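Local coordinates for protein thymine dioxygenase (Neurospora crassa, PDB 5C3Q) that probably acts as an iron- and 2-oxoglutarate-dependent dioxygenase that hydroxylates the methyl group of thymine, which it binds beside the metal site, at residues Asp11-Pro16 against Lys236-Gln241; Ile18-Phe23 against Met166-Val171; Phe47-Asn52 against Thr246-Thr251; His216-Ser221 against Ala292-Pro297; Asp258-Trp263 against Glu304-Thr309. One frame throughout, in Å; residues are numbered along the deposited sequence.

Contact 1: Asp11-Pro16 against Lys236-Gln241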
# COMPACT_ATOMS: atom_id res chain seq x y z
N ASP A 11 2.19 -22.49 -2.56
CA ASP A 11 1.94 -22.46 -4.00
C ASP A 11 3.03 -21.76 -4.80
O ASP A 11 2.76 -21.15 -5.83
CB ASP A 11 0.57 -21.82 -4.28
CG ASP A 11 -0.00 -22.22 -5.61
OD1 ASP A 11 0.03 -23.43 -5.92
OD2 ASP A 11 -0.49 -21.34 -6.36
N GLY A 12 4.27 -21.87 -4.33
CA GLY A 12 5.41 -21.23 -4.99
C GLY A 12 5.61 -19.77 -4.61
O GLY A 12 6.56 -19.14 -5.07
N LEU A 13 4.71 -19.22 -3.79
CA LEU A 13 4.84 -17.85 -3.29
C LEU A 13 5.58 -17.90 -1.96
O LEU A 13 5.08 -18.45 -0.99
CB LEU A 13 3.47 -17.20 -3.08
CG LEU A 13 3.44 -15.76 -2.52
CD1 LEU A 13 3.99 -14.76 -3.53
CD2 LEU A 13 2.04 -15.38 -2.11
N VAL A 14 6.77 -17.31 -1.93
CA VAL A 14 7.57 -17.23 -0.71
C VAL A 14 7.80 -15.76 -0.36
O VAL A 14 8.51 -15.05 -1.06
CB VAL A 14 8.91 -17.98 -0.86
CG1 VAL A 14 9.75 -17.88 0.40
CG2 VAL A 14 8.65 -19.45 -1.19
N ILE A 15 7.16 -15.31 0.72
CA ILE A 15 7.34 -13.94 1.19
C ILE A 15 8.20 -14.00 2.45
O ILE A 15 7.74 -14.53 3.47
CB ILE A 15 5.99 -13.25 1.50
CG1 ILE A 15 5.12 -13.23 0.24
CG2 ILE A 15 6.22 -11.85 2.03
CD1 ILE A 15 3.70 -12.74 0.45
N PRO A 16 9.44 -13.49 2.38
CA PRO A 16 10.34 -13.60 3.52
C PRO A 16 9.95 -12.67 4.66
O PRO A 16 9.34 -11.62 4.44
CB PRO A 16 11.69 -13.16 2.94
CG PRO A 16 11.32 -12.19 1.88
CD PRO A 16 10.04 -12.71 1.28
N LYS A 236 -1.15 -12.82 -5.05
CA LYS A 236 -1.20 -13.79 -6.13
C LYS A 236 0.15 -14.51 -6.28
O LYS A 236 1.20 -13.88 -6.35
CB LYS A 236 -1.61 -13.12 -7.45
CG LYS A 236 -2.26 -14.08 -8.43
CD LYS A 236 -3.20 -13.37 -9.40
CE LYS A 236 -3.96 -14.39 -10.24
NZ LYS A 236 -4.51 -13.81 -11.49
N SER A 237 0.09 -15.84 -6.30
CA SER A 237 1.29 -16.67 -6.45
C SER A 237 1.75 -16.70 -7.91
O SER A 237 0.98 -16.35 -8.81
CB SER A 237 0.99 -18.09 -5.99
OG SER A 237 0.20 -18.77 -6.95
N PRO A 238 3.00 -17.14 -8.15
CA PRO A 238 3.47 -17.32 -9.53
C PRO A 238 2.69 -18.37 -10.34
O PRO A 238 2.79 -18.38 -11.57
CB PRO A 238 4.94 -17.75 -9.35
CG PRO A 238 5.09 -18.15 -7.93
CD PRO A 238 4.09 -17.32 -7.18
N ASN A 239 1.95 -19.24 -9.66
CA ASN A 239 1.07 -20.20 -10.34
C ASN A 239 -0.34 -19.67 -10.55
O ASN A 239 -1.19 -20.38 -11.07
CB ASN A 239 1.02 -21.51 -9.56
CG ASN A 239 2.40 -22.08 -9.28
OD1 ASN A 239 3.32 -21.92 -10.09
ND2 ASN A 239 2.55 -22.74 -8.14
N GLY A 240 -0.59 -18.43 -10.12
CA GLY A 240 -1.84 -17.74 -10.43
C GLY A 240 -2.96 -17.91 -9.41
O GLY A 240 -4.12 -17.67 -9.73
N GLN A 241 -2.61 -18.31 -8.19
CA GLN A 241 -3.58 -18.51 -7.12
C GLN A 241 -3.38 -17.49 -6.03
O GLN A 241 -2.23 -17.19 -5.67
CB GLN A 241 -3.43 -19.90 -6.51
CG GLN A 241 -3.45 -21.05 -7.50
CD GLN A 241 -4.85 -21.42 -7.92
OE1 GLN A 241 -5.58 -20.60 -8.47
NE2 GLN A 241 -5.24 -22.67 -7.65
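Polar contacts centre on Asp11, whose carboxylate reaches into the turn of 236-241. Its OD2 accepts from Ser237 OG at 2.7 Å, met on the anti side and 26° out of the carboxylate plane, while OD1 takes a longer, weak bond from Asn239 ND2 at 3.4 Å; carboxylate and amide planes stand nearly perpendicular. The Ser237 hydroxyl, swung between its own backbone N and carbonyl carbon (chi1 74°), also accepts from Gln241 N at 3.1 Å, so a small hydroxyl amino acid suits a place where one oxygen both gives and receives. The apolar part is slighter: Leu13 CB lies 3.9 Å from Ser237 CB, with Ile243 beside Leu13. Pro238 CG packs against the backbone carbonyl of Gly12, 3.4 Å from its O. Gly12 has positive phi, at angles where a side chain would press on the preceding carbonyl. The arrangement is a type I beta turn, Ser237 to Gly240, closing the hairpin of strands 233-236 and 242-244 and met by the turn between strands 8-10 and 13-19 and the first residue of the latter.

Contact 2: Ile18-Phe23 against Met166-Val171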
# COMPACT_ATOMS: atom_id res chain seq x y z
N ILE A 18 11.82 -10.47 7.40
CA ILE A 18 13.15 -9.88 7.53
C ILE A 18 13.18 -8.93 8.72
O ILE A 18 12.27 -8.13 8.92
CB ILE A 18 13.57 -9.16 6.23
CG1 ILE A 18 13.71 -10.19 5.10
CG2 ILE A 18 14.89 -8.42 6.42
CD1 ILE A 18 13.71 -9.61 3.71
N ASP A 19 14.23 -9.06 9.54
CA ASP A 19 14.43 -8.21 10.69
C ASP A 19 15.14 -6.94 10.23
O ASP A 19 16.34 -6.95 10.00
CB ASP A 19 15.26 -8.94 11.75
CG ASP A 19 15.53 -8.10 12.98
OD1 ASP A 19 15.45 -6.85 12.91
OD2 ASP A 19 15.83 -8.69 14.04
N PHE A 20 14.38 -5.85 10.10
CA PHE A 20 14.92 -4.63 9.51
C PHE A 20 16.01 -3.97 10.35
O PHE A 20 16.89 -3.30 9.82
CB PHE A 20 13.80 -3.63 9.22
CG PHE A 20 14.19 -2.55 8.24
CD1 PHE A 20 14.53 -2.87 6.94
CD2 PHE A 20 14.21 -1.22 8.63
CE1 PHE A 20 14.88 -1.89 6.03
CE2 PHE A 20 14.57 -0.23 7.72
CZ PHE A 20 14.91 -0.57 6.43
N SER A 21 15.97 -4.18 11.67
CA SER A 21 16.98 -3.63 12.57
C SER A 21 18.38 -4.13 12.20
O SER A 21 19.38 -3.44 12.45
CB SER A 21 16.65 -3.95 14.03
OG SER A 21 16.95 -5.30 14.35
N LYS A 22 18.46 -5.31 11.61
CA LYS A 22 19.74 -5.86 11.16
C LYS A 22 20.33 -5.12 9.95
O LYS A 22 21.55 -5.10 9.78
CB LYS A 22 19.61 -7.37 10.91
CG LYS A 22 19.30 -8.14 12.19
CD LYS A 22 19.21 -9.64 11.99
CE LYS A 22 19.20 -10.36 13.33
NZ LYS A 22 19.13 -11.84 13.20
N PHE A 23 19.49 -4.51 9.12
CA PHE A 23 19.99 -3.62 8.06
C PHE A 23 20.45 -2.28 8.66
O PHE A 23 21.49 -1.75 8.26
CB PHE A 23 18.94 -3.36 6.98
CG PHE A 23 19.36 -2.32 5.97
CD1 PHE A 23 20.34 -2.61 5.03
CD2 PHE A 23 18.81 -1.04 5.99
CE1 PHE A 23 20.75 -1.65 4.12
CE2 PHE A 23 19.22 -0.08 5.07
CZ PHE A 23 20.19 -0.38 4.13
N MET A 166 14.46 1.87 0.48
CA MET A 166 15.11 2.12 -0.81
C MET A 166 16.63 2.01 -0.69
O MET A 166 17.29 1.49 -1.59
CB MET A 166 14.72 3.48 -1.39
CG MET A 166 13.24 3.63 -1.74
SD MET A 166 12.48 2.26 -2.65
CE MET A 166 13.29 2.37 -4.24
N ARG A 167 17.19 2.46 0.44
CA ARG A 167 18.62 2.28 0.71
C ARG A 167 18.98 0.80 0.77
O ARG A 167 20.01 0.40 0.24
CB ARG A 167 19.04 2.98 2.00
CG ARG A 167 19.16 4.48 1.85
CD ARG A 167 19.45 5.18 3.17
NE ARG A 167 19.45 6.63 2.98
CZ ARG A 167 19.55 7.52 3.96
NH1 ARG A 167 19.67 7.15 5.23
NH2 ARG A 167 19.55 8.82 3.66
N ALA A 168 18.14 -0.02 1.41
CA ALA A 168 18.36 -1.47 1.44
C ALA A 168 18.33 -2.07 0.03
O ALA A 168 19.15 -2.91 -0.30
CB ALA A 168 17.32 -2.16 2.31
N ILE A 169 17.39 -1.61 -0.79
CA ILE A 169 17.33 -2.04 -2.18
C ILE A 169 18.63 -1.69 -2.92
O ILE A 169 19.17 -2.51 -3.65
CB ILE A 169 16.10 -1.46 -2.90
CG1 ILE A 169 14.83 -2.16 -2.39
CG2 ILE A 169 16.23 -1.60 -4.41
CD1 ILE A 169 13.54 -1.52 -2.82
N ALA A 170 19.11 -0.46 -2.73
CA ALA A 170 20.34 -0.00 -3.39
C ALA A 170 21.55 -0.81 -2.94
O ALA A 170 22.36 -1.25 -3.77
CB ALA A 170 20.57 1.48 -3.12
N VAL A 171 21.67 -1.03 -1.63
CA VAL A 171 22.76 -1.82 -1.08
C VAL A 171 22.69 -3.25 -1.62
O VAL A 171 23.70 -3.83 -1.97
CB VAL A 171 22.76 -1.79 0.47
CG1 VAL A 171 23.77 -2.79 1.03
CG2 VAL A 171 23.09 -0.39 0.97
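Phe23 and Ala168 make a buried apolar contact, a CH-pi packing of the short helix 21-25 on the long helix 147-173, away from the metal and substrate sites. The Ala168 methyl stands over the centre of the Phe23 ring, with CB 3.8 Å from the centroid and only 8° off the ring normal. CG of Phe23 points anti to the backbone N (chi1 173°), which carries the ring out to the other helix, and its CZ comes 3.4 Å from Ala168 N. Alanine suits this place because its single methyl allows the flat ring to lie close to the helix backbone. Val171 CG2 touches the edge of the same ring at 4.1 Å from CE1, and Ala168 CB also meets the edge of Phe20. Arg167 turns its guanidinium to a salt bridge with Asp181. Before the helix, Asp19 OD1 accepts from Ser21 N in a weak capping bond and from Ser21 OG at 2.6 Å. Val171 also leans on helix 28-44 at Ala35, and Phe20 touches both Leu161 of helix 147-173 and Leu50 of strand 47-51.

Contact 3: Phe47-Asn52 against Thr246-Thr251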
# COMPACT_ATOMS: atom_id res chain seq x y z
N PHE A 47 6.84 -8.92 -2.56
CA PHE A 47 6.33 -8.67 -1.21
C PHE A 47 7.36 -9.15 -0.19
O PHE A 47 8.00 -10.19 -0.41
CB PHE A 47 5.04 -9.46 -0.99
CG PHE A 47 3.78 -8.71 -1.30
CD1 PHE A 47 3.38 -8.50 -2.62
CD2 PHE A 47 2.97 -8.24 -0.29
CE1 PHE A 47 2.22 -7.81 -2.91
CE2 PHE A 47 1.80 -7.55 -0.57
CZ PHE A 47 1.42 -7.34 -1.88
N ILE A 48 7.52 -8.41 0.90
CA ILE A 48 8.25 -8.89 2.09
C ILE A 48 7.48 -8.50 3.36
O ILE A 48 6.60 -7.64 3.32
CB ILE A 48 9.69 -8.32 2.15
CG1 ILE A 48 9.67 -6.80 2.31
CG2 ILE A 48 10.46 -8.72 0.89
CD1 ILE A 48 11.05 -6.18 2.49
N TYR A 49 7.81 -9.15 4.47
CA TYR A 49 7.38 -8.69 5.80
C TYR A 49 8.63 -8.18 6.51
O TYR A 49 9.67 -8.84 6.50
CB TYR A 49 6.82 -9.82 6.66
CG TYR A 49 5.40 -10.28 6.38
CD1 TYR A 49 4.95 -10.55 5.09
CD2 TYR A 49 4.52 -10.52 7.44
CE1 TYR A 49 3.66 -11.01 4.86
CE2 TYR A 49 3.23 -10.98 7.22
CZ TYR A 49 2.81 -11.22 5.94
OH TYR A 49 1.53 -11.68 5.72
N LEU A 50 8.52 -7.01 7.13
CA LEU A 50 9.58 -6.48 7.97
C LEU A 50 9.15 -6.48 9.43
O LEU A 50 8.04 -6.08 9.75
CB LEU A 50 9.94 -5.06 7.56
CG LEU A 50 10.55 -4.87 6.18
CD1 LEU A 50 10.83 -3.39 5.95
CD2 LEU A 50 11.82 -5.69 6.01
N LYS A 51 10.05 -6.93 10.30
CA LYS A 51 9.88 -6.82 11.75
C LYS A 51 10.97 -5.91 12.31
O LYS A 51 11.96 -5.61 11.62
CB LYS A 51 9.92 -8.20 12.42
CG LYS A 51 11.21 -8.99 12.21
CD LYS A 51 11.08 -10.44 12.66
CE LYS A 51 11.23 -10.59 14.16
NZ LYS A 51 10.99 -12.01 14.58
N ASN A 52 10.78 -5.45 13.54
CA ASN A 52 11.72 -4.55 14.22
C ASN A 52 12.07 -3.33 13.38
O ASN A 52 13.25 -3.01 13.20
CB ASN A 52 12.97 -5.31 14.65
CG ASN A 52 12.67 -6.44 15.62
OD1 ASN A 52 11.67 -6.39 16.33
ND2 ASN A 52 13.51 -7.45 15.63
N THR A 246 -0.96 -14.04 5.87
CA THR A 246 -1.27 -14.14 7.30
C THR A 246 -0.73 -12.95 8.08
O THR A 246 0.43 -12.58 7.90
CB THR A 246 -0.67 -15.44 7.87
OG1 THR A 246 -1.01 -16.53 7.01
CG2 THR A 246 -1.19 -15.72 9.28
N PRO A 247 -1.56 -12.32 8.93
CA PRO A 247 -1.04 -11.27 9.81
C PRO A 247 -0.02 -11.82 10.80
O PRO A 247 -0.23 -12.88 11.39
CB PRO A 247 -2.29 -10.78 10.55
CG PRO A 247 -3.44 -11.16 9.67
CD PRO A 247 -3.03 -12.45 9.03
N ILE A 248 1.10 -11.11 10.96
CA ILE A 248 2.10 -11.41 11.99
C ILE A 248 2.23 -10.18 12.88
O ILE A 248 2.44 -9.07 12.38
CB ILE A 248 3.46 -11.80 11.37
CG1 ILE A 248 3.31 -13.11 10.58
CG2 ILE A 248 4.52 -11.97 12.46
CD1 ILE A 248 4.56 -13.53 9.82
N GLU A 249 2.11 -10.37 14.19
CA GLU A 249 2.12 -9.24 15.13
C GLU A 249 3.36 -8.37 14.96
O GLU A 249 4.47 -8.88 14.80
CB GLU A 249 2.01 -9.72 16.58
CG GLU A 249 1.72 -8.60 17.57
CD GLU A 249 1.71 -9.05 19.02
OE1 GLU A 249 1.76 -8.17 19.91
OE2 GLU A 249 1.67 -10.28 19.28
N ASN A 250 3.15 -7.06 14.98
CA ASN A 250 4.21 -6.06 14.84
C ASN A 250 5.12 -6.24 13.63
O ASN A 250 6.33 -6.04 13.70
CB ASN A 250 5.03 -5.97 16.14
CG ASN A 250 4.20 -5.49 17.32
OD1 ASN A 250 3.27 -4.69 17.17
ND2 ASN A 250 4.53 -5.97 18.50
N THR A 251 4.52 -6.61 12.50
CA THR A 251 5.22 -6.58 11.22
C THR A 251 4.57 -5.54 10.32
O THR A 251 3.44 -5.12 10.56
CB THR A 251 5.18 -7.94 10.49
OG1 THR A 251 3.82 -8.33 10.26
CG2 THR A 251 5.90 -9.02 11.31
O HOH W 1 8.60 -6.14 15.12
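Tyr49 forms the tight part of this contact, its ring reaching from strand 47-51 to the loop before strand 251-256. Its hydroxyl donates to Thr246 O at 2.6 Å, approaching from above the carbonyl plane, 44° out of it. Along the ring, Ile248 CD1 lies 3.8 Å from CD2, and Thr251 OG1 comes within 3.6 Å of the same carbon. That threonine oxygen is occupied by its own turn: with chi1 at 59° it donates to Ile248 O at 2.6 Å, across the type II turn from Ile248 to Thr251. Close by, Thr251 CA approaches Leu50 O at 3.2 Å in a CA-H...O contact. The solvent side is looser: a water accepts from Asn52 N at 2.8 Å and donates to Asn250 O, bridging two exposed residues whose backbone atoms are too far apart to bond directly. A phenylalanine in place of Tyr49 would probably leave the Thr246 carbonyl without its hydroxyl donor. Tyrosine thus combines an apolar ring with a polar end, so a buried side chain can still satisfy a backbone carbonyl.

Contact 4: His216-Ser221 against Ala292-Pro297. With NI (nickel (II) ion), chain E; TDR (thymine), chain G; AKG (2-oxoglutaric acid), chain F.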
# COMPACT_ATOMS: atom_id res chain seq x y z
N HIS A 216 -5.75 -5.76 -7.53
CA HIS A 216 -5.06 -4.65 -8.16
C HIS A 216 -3.56 -4.77 -7.93
O HIS A 216 -3.11 -5.60 -7.13
CB HIS A 216 -5.54 -3.34 -7.56
CG HIS A 216 -5.22 -3.21 -6.11
ND1 HIS A 216 -5.89 -3.92 -5.14
CD2 HIS A 216 -4.28 -2.49 -5.47
CE1 HIS A 216 -5.38 -3.63 -3.96
NE2 HIS A 216 -4.41 -2.77 -4.13
N THR A 217 -2.80 -3.93 -8.63
CA THR A 217 -1.41 -3.66 -8.29
C THR A 217 -1.33 -2.23 -7.76
O THR A 217 -2.12 -1.36 -8.16
CB THR A 217 -0.49 -3.81 -9.52
OG1 THR A 217 -0.94 -2.97 -10.58
CG2 THR A 217 -0.46 -5.26 -10.00
N ASP A 218 -0.38 -1.99 -6.86
CA ASP A 218 -0.10 -0.64 -6.38
C ASP A 218 0.71 0.11 -7.43
O ASP A 218 1.37 -0.51 -8.26
CB ASP A 218 0.64 -0.68 -5.04
CG ASP A 218 -0.23 -1.17 -3.88
OD1 ASP A 218 -1.45 -1.39 -4.05
OD2 ASP A 218 0.31 -1.33 -2.77
N TYR A 219 0.66 1.44 -7.37
CA TYR A 219 1.16 2.28 -8.46
C TYR A 219 2.61 2.76 -8.32
O TYR A 219 3.29 2.97 -9.33
CB TYR A 219 0.29 3.54 -8.62
CG TYR A 219 -1.20 3.32 -8.68
CD1 TYR A 219 -1.75 2.16 -9.23
CD2 TYR A 219 -2.08 4.30 -8.22
CE1 TYR A 219 -3.12 1.97 -9.29
CE2 TYR A 219 -3.45 4.12 -8.28
CZ TYR A 219 -3.96 2.96 -8.81
OH TYR A 219 -5.33 2.79 -8.87
N GLY A 220 3.05 2.96 -7.07
CA GLY A 220 4.27 3.73 -6.79
C GLY A 220 5.56 2.93 -6.66
O GLY A 220 5.77 1.95 -7.38
N SER A 221 6.43 3.37 -5.76
CA SER A 221 7.71 2.71 -5.53
C SER A 221 7.51 1.50 -4.62
O SER A 221 7.72 0.36 -5.03
CB SER A 221 8.73 3.68 -4.93
OG SER A 221 8.20 4.36 -3.80
N ALA A 292 -2.49 1.76 4.57
CA ALA A 292 -1.59 1.65 3.43
C ALA A 292 -0.88 2.98 3.24
O ALA A 292 -1.51 4.00 2.94
CB ALA A 292 -2.35 1.28 2.18
N TYR A 293 0.44 2.97 3.41
CA TYR A 293 1.24 4.14 3.11
C TYR A 293 1.90 3.97 1.74
O TYR A 293 2.88 3.23 1.59
CB TYR A 293 2.28 4.37 4.21
CG TYR A 293 3.04 5.67 4.10
CD1 TYR A 293 2.54 6.84 4.64
CD2 TYR A 293 4.27 5.71 3.45
CE1 TYR A 293 3.24 8.03 4.54
CE2 TYR A 293 4.98 6.90 3.34
CZ TYR A 293 4.46 8.06 3.89
OH TYR A 293 5.15 9.24 3.79
N PHE A 294 1.31 4.62 0.74
CA PHE A 294 1.81 4.54 -0.63
C PHE A 294 3.02 5.44 -0.78
O PHE A 294 2.91 6.67 -0.64
CB PHE A 294 0.73 4.97 -1.63
CG PHE A 294 -0.51 4.13 -1.58
CD1 PHE A 294 -0.45 2.77 -1.83
CD2 PHE A 294 -1.74 4.70 -1.29
CE1 PHE A 294 -1.60 1.99 -1.79
CE2 PHE A 294 -2.89 3.93 -1.26
CZ PHE A 294 -2.82 2.57 -1.51
N CYS A 295 4.17 4.84 -1.05
CA CYS A 295 5.38 5.60 -1.32
C CYS A 295 5.56 5.80 -2.81
O CYS A 295 5.33 4.88 -3.61
CB CYS A 295 6.60 4.90 -0.74
SG CYS A 295 6.46 4.49 1.01
N ASN A 296 5.98 7.01 -3.18
CA ASN A 296 6.20 7.38 -4.57
C ASN A 296 7.54 8.06 -4.75
O ASN A 296 8.04 8.70 -3.82
CB ASN A 296 5.10 8.33 -5.04
CG ASN A 296 3.72 7.70 -5.02
OD1 ASN A 296 3.49 6.66 -5.63
ND2 ASN A 296 2.78 8.34 -4.32
N PRO A 297 8.13 7.96 -5.95
CA PRO A 297 9.23 8.87 -6.25
C PRO A 297 8.71 10.30 -6.22
O PRO A 297 7.49 10.52 -6.29
CB PRO A 297 9.63 8.49 -7.69
CG PRO A 297 9.00 7.17 -7.96
CD PRO A 297 7.79 7.10 -7.10
NI NI E . -2.79 -2.47 -2.65
N1 TDR G . -3.90 5.11 -4.51
C2 TDR G . -2.52 5.55 -4.60
O2 TDR G . -2.25 6.72 -4.43
N3 TDR G . -1.48 4.59 -4.88
C4 TDR G . -1.79 3.21 -5.07
O4 TDR G . -0.89 2.43 -5.30
C5 TDR G . -3.19 2.76 -4.99
CM5 TDR G . -3.58 1.33 -5.18
C6 TDR G . -4.24 3.74 -4.71
C1 AKG F . -4.59 -0.91 -0.89
O1 AKG F . -4.00 -0.67 -1.97
O2 AKG F . -5.24 -0.03 -0.29
C2 AKG F . -4.54 -2.26 -0.31
O5 AKG F . -4.04 -3.18 -0.95
C3 AKG F . -5.09 -2.51 1.09
C4 AKG F . -4.78 -3.92 1.55
C5 AKG F . -5.25 -4.16 2.97
O3 AKG F . -4.67 -5.05 3.63
O4 AKG F . -6.19 -3.48 3.44
O HOH W 2 -1.34 -2.10 -1.03
O HOH W 3 2.94 2.85 -3.92
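Phe294 presents its edge to Asp218 and one face to thymine. The carboxylate and ring planes are 88° apart, with Asp218 OD2 at 4.0 Å from Phe294 CE1, while thymine C4 lies 3.4 Å above the centre of the ring. Tyr219 covers the substrate from its other side, C4 being offset toward the rim of that ring, so two flat aromatic groups suit a flat base sandwiched between them. Tyr219 N also donates to thymine O4 at 2.8 Å. His216 and Asp218 belong to the HXD...H facial triad of the double-stranded beta-helix, completed by His273: His216 NE2 and Asp218 OD1 each bind nickel at 2.2 Å, and 2-oxoglutarate chelates it through O1 and O5. Asp218 OD2 is held by Thr223, Asn255 and the metal-bound water; together with the OD1-nickel bond, these help to fix the carboxylate's rotation. Farther along, Ser221 N donates to Cys295 O at 2.8 Å, and Ser221 OG, at chi1 50°, adds a weak bond to that oxygen. At Gly220 a CB would clash with Cys295 O and Asn296 OD1, which already sits 3.2 Å from Gly220 CA; the amide's ND2 is bonded to Asp188 O.

Contact 5: Asp258-Trp263 against Glu304-Thr309. With EDO (1,2-ethanediol), chain K.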
# COMPACT_ATOMS: atom_id res chain seq x y z
N ASP A 258 4.01 -0.51 -9.22
CA ASP A 258 4.24 -0.59 -10.66
C ASP A 258 5.35 0.31 -11.15
O ASP A 258 6.06 -0.04 -12.08
CB ASP A 258 2.93 -0.32 -11.41
CG ASP A 258 1.89 -1.40 -11.18
OD1 ASP A 258 2.29 -2.52 -10.78
OD2 ASP A 258 0.69 -1.14 -11.39
N LEU A 259 5.52 1.47 -10.51
CA LEU A 259 6.56 2.40 -10.92
C LEU A 259 7.95 1.81 -10.61
O LEU A 259 8.86 1.91 -11.43
CB LEU A 259 6.35 3.77 -10.27
CG LEU A 259 6.61 5.07 -11.04
CD1 LEU A 259 6.34 4.97 -12.54
CD2 LEU A 259 5.78 6.19 -10.43
N LEU A 260 8.10 1.17 -9.45
CA LEU A 260 9.38 0.52 -9.12
C LEU A 260 9.66 -0.67 -10.04
O LEU A 260 10.78 -0.86 -10.48
CB LEU A 260 9.43 0.09 -7.65
CG LEU A 260 10.73 -0.58 -7.18
CD1 LEU A 260 11.96 0.25 -7.49
CD2 LEU A 260 10.66 -0.87 -5.68
N ALA A 261 8.63 -1.46 -10.33
CA ALA A 261 8.75 -2.56 -11.29
C ALA A 261 9.34 -2.05 -12.61
O ALA A 261 10.34 -2.58 -13.11
CB ALA A 261 7.39 -3.19 -11.54
N ARG A 262 8.73 -0.99 -13.13
CA ARG A 262 9.16 -0.36 -14.37
C ARG A 262 10.56 0.26 -14.25
O ARG A 262 11.40 0.10 -15.12
CB ARG A 262 8.15 0.72 -14.73
CG ARG A 262 8.41 1.41 -16.05
CD ARG A 262 7.53 2.63 -16.19
NE ARG A 262 7.75 3.23 -17.50
CZ ARG A 262 6.83 3.40 -18.44
NH1 ARG A 262 5.56 3.06 -18.24
NH2 ARG A 262 7.19 3.96 -19.59
N TRP A 263 10.78 1.00 -13.16
CA TRP A 263 12.07 1.63 -12.84
C TRP A 263 13.22 0.60 -12.80
O TRP A 263 14.34 0.88 -13.24
CB TRP A 263 11.93 2.30 -11.47
CG TRP A 263 12.89 3.39 -11.14
CD1 TRP A 263 13.88 3.90 -11.92
CD2 TRP A 263 12.90 4.15 -9.93
NE1 TRP A 263 14.53 4.92 -11.26
CE2 TRP A 263 13.95 5.09 -10.03
CE3 TRP A 263 12.14 4.11 -8.76
CZ2 TRP A 263 14.24 5.99 -9.01
CZ3 TRP A 263 12.43 5.01 -7.74
CH2 TRP A 263 13.47 5.93 -7.87
N GLU A 304 13.65 6.17 -15.35
CA GLU A 304 14.26 5.32 -16.38
C GLU A 304 15.14 4.25 -15.73
O GLU A 304 15.53 4.38 -14.58
CB GLU A 304 15.07 6.16 -17.37
CG GLU A 304 16.12 7.06 -16.75
CD GLU A 304 16.68 8.09 -17.71
OE1 GLU A 304 17.22 9.11 -17.24
OE2 GLU A 304 16.58 7.89 -18.95
N ALA A 305 15.43 3.19 -16.47
CA ALA A 305 16.08 1.99 -15.92
C ALA A 305 17.23 2.28 -14.94
O ALA A 305 18.16 3.03 -15.27
CB ALA A 305 16.57 1.09 -17.04
N ILE A 306 17.16 1.68 -13.76
CA ILE A 306 18.18 1.83 -12.71
C ILE A 306 19.48 1.15 -13.16
O ILE A 306 19.43 0.09 -13.79
CB ILE A 306 17.69 1.20 -11.38
CG1 ILE A 306 16.45 1.93 -10.86
CG2 ILE A 306 18.78 1.24 -10.31
CD1 ILE A 306 15.61 1.12 -9.90
N PRO A 307 20.65 1.76 -12.86
CA PRO A 307 21.90 1.10 -13.27
C PRO A 307 22.07 -0.28 -12.64
O PRO A 307 21.79 -0.47 -11.45
CB PRO A 307 22.99 2.06 -12.79
CG PRO A 307 22.33 3.02 -11.86
CD PRO A 307 20.90 3.09 -12.29
N GLY A 308 22.51 -1.24 -13.45
CA GLY A 308 22.71 -2.61 -13.00
C GLY A 308 21.50 -3.52 -13.16
O GLY A 308 21.55 -4.68 -12.75
N THR A 309 20.42 -3.01 -13.76
CA THR A 309 19.22 -3.81 -14.02
C THR A 309 19.13 -4.27 -15.48
O THR A 309 18.13 -4.86 -15.90
CB THR A 309 17.93 -3.03 -13.67
OG1 THR A 309 17.88 -1.82 -14.43
CG2 THR A 309 17.89 -2.71 -12.18
C1 EDO K . 4.60 4.82 -21.45
O1 EDO K . 5.67 4.45 -22.34
C2 EDO K . 3.90 3.56 -20.98
O2 EDO K . 3.29 3.73 -19.69
O HOH W 4 15.65 7.43 -13.36
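Trp263 and Ile306 bury the most surface here, the indole of the first taking the aliphatic chain of the second over one face. Ile306 CG1 stands 3.7 Å from the centroid of the five-membered ring, a CH-pi contact, and CD1 reaches farther over the same face, 3.8 Å from Trp263 CG. Isoleucine suits the place because its aliphatic branch can lay CG1 and CD1 along the broad indole. With chi1 at -158°, CG of Trp263 is turned away from the backbone N, which brings the ring across to the loop. Backbone bonding runs alongside: Ile306 N donates to Trp263 O at 3.0 Å, almost in line with the C=O. Glu304 takes part through its carbonyl, its CB pointing away: O lies in the indole plane, 3.2 Å from Trp263 CD1. An alanine in place of Trp263 would probably open a gap beside Ile306 and deprive Phe180 and Phe183 of their edge-to-face partner. Thr309 OG1 closes the following type II turn on Ile306 O at 2.5 Å. Helix 258-263 and the loop both rest on helix 147-173, Leu260 on Met166 and Ile169, Ile306 on Met173.

Overall arrangement
Contacts 1, 2 and 3 gather about the N-terminal strands: contacts 1 and 2 share strand 13-19, which pairs with strand 47-51 of contact 3, and their centres lie 14 to 23 Å apart. Strand 47-51 joins the N-terminal strands to the large mixed sheet; contact 1 reaches the four-stranded sheet and contact 2 helix 147-173. Contact 4, about 5 Å from the centre of the chain, holds the metal and both ligands; contact 5 is 14 Å from it, linked by Thr217 to Asp258. Along the chain contact 1 spans contact 2; contacts 1 and 3, 1 and 4, 2 and 3, 3 and 4, and 4 and 5 alternate, while contact 5 follows contacts 1, 2 and 3. Met166 and Ile169 of contact 2 pack on Leu260 of contact 5.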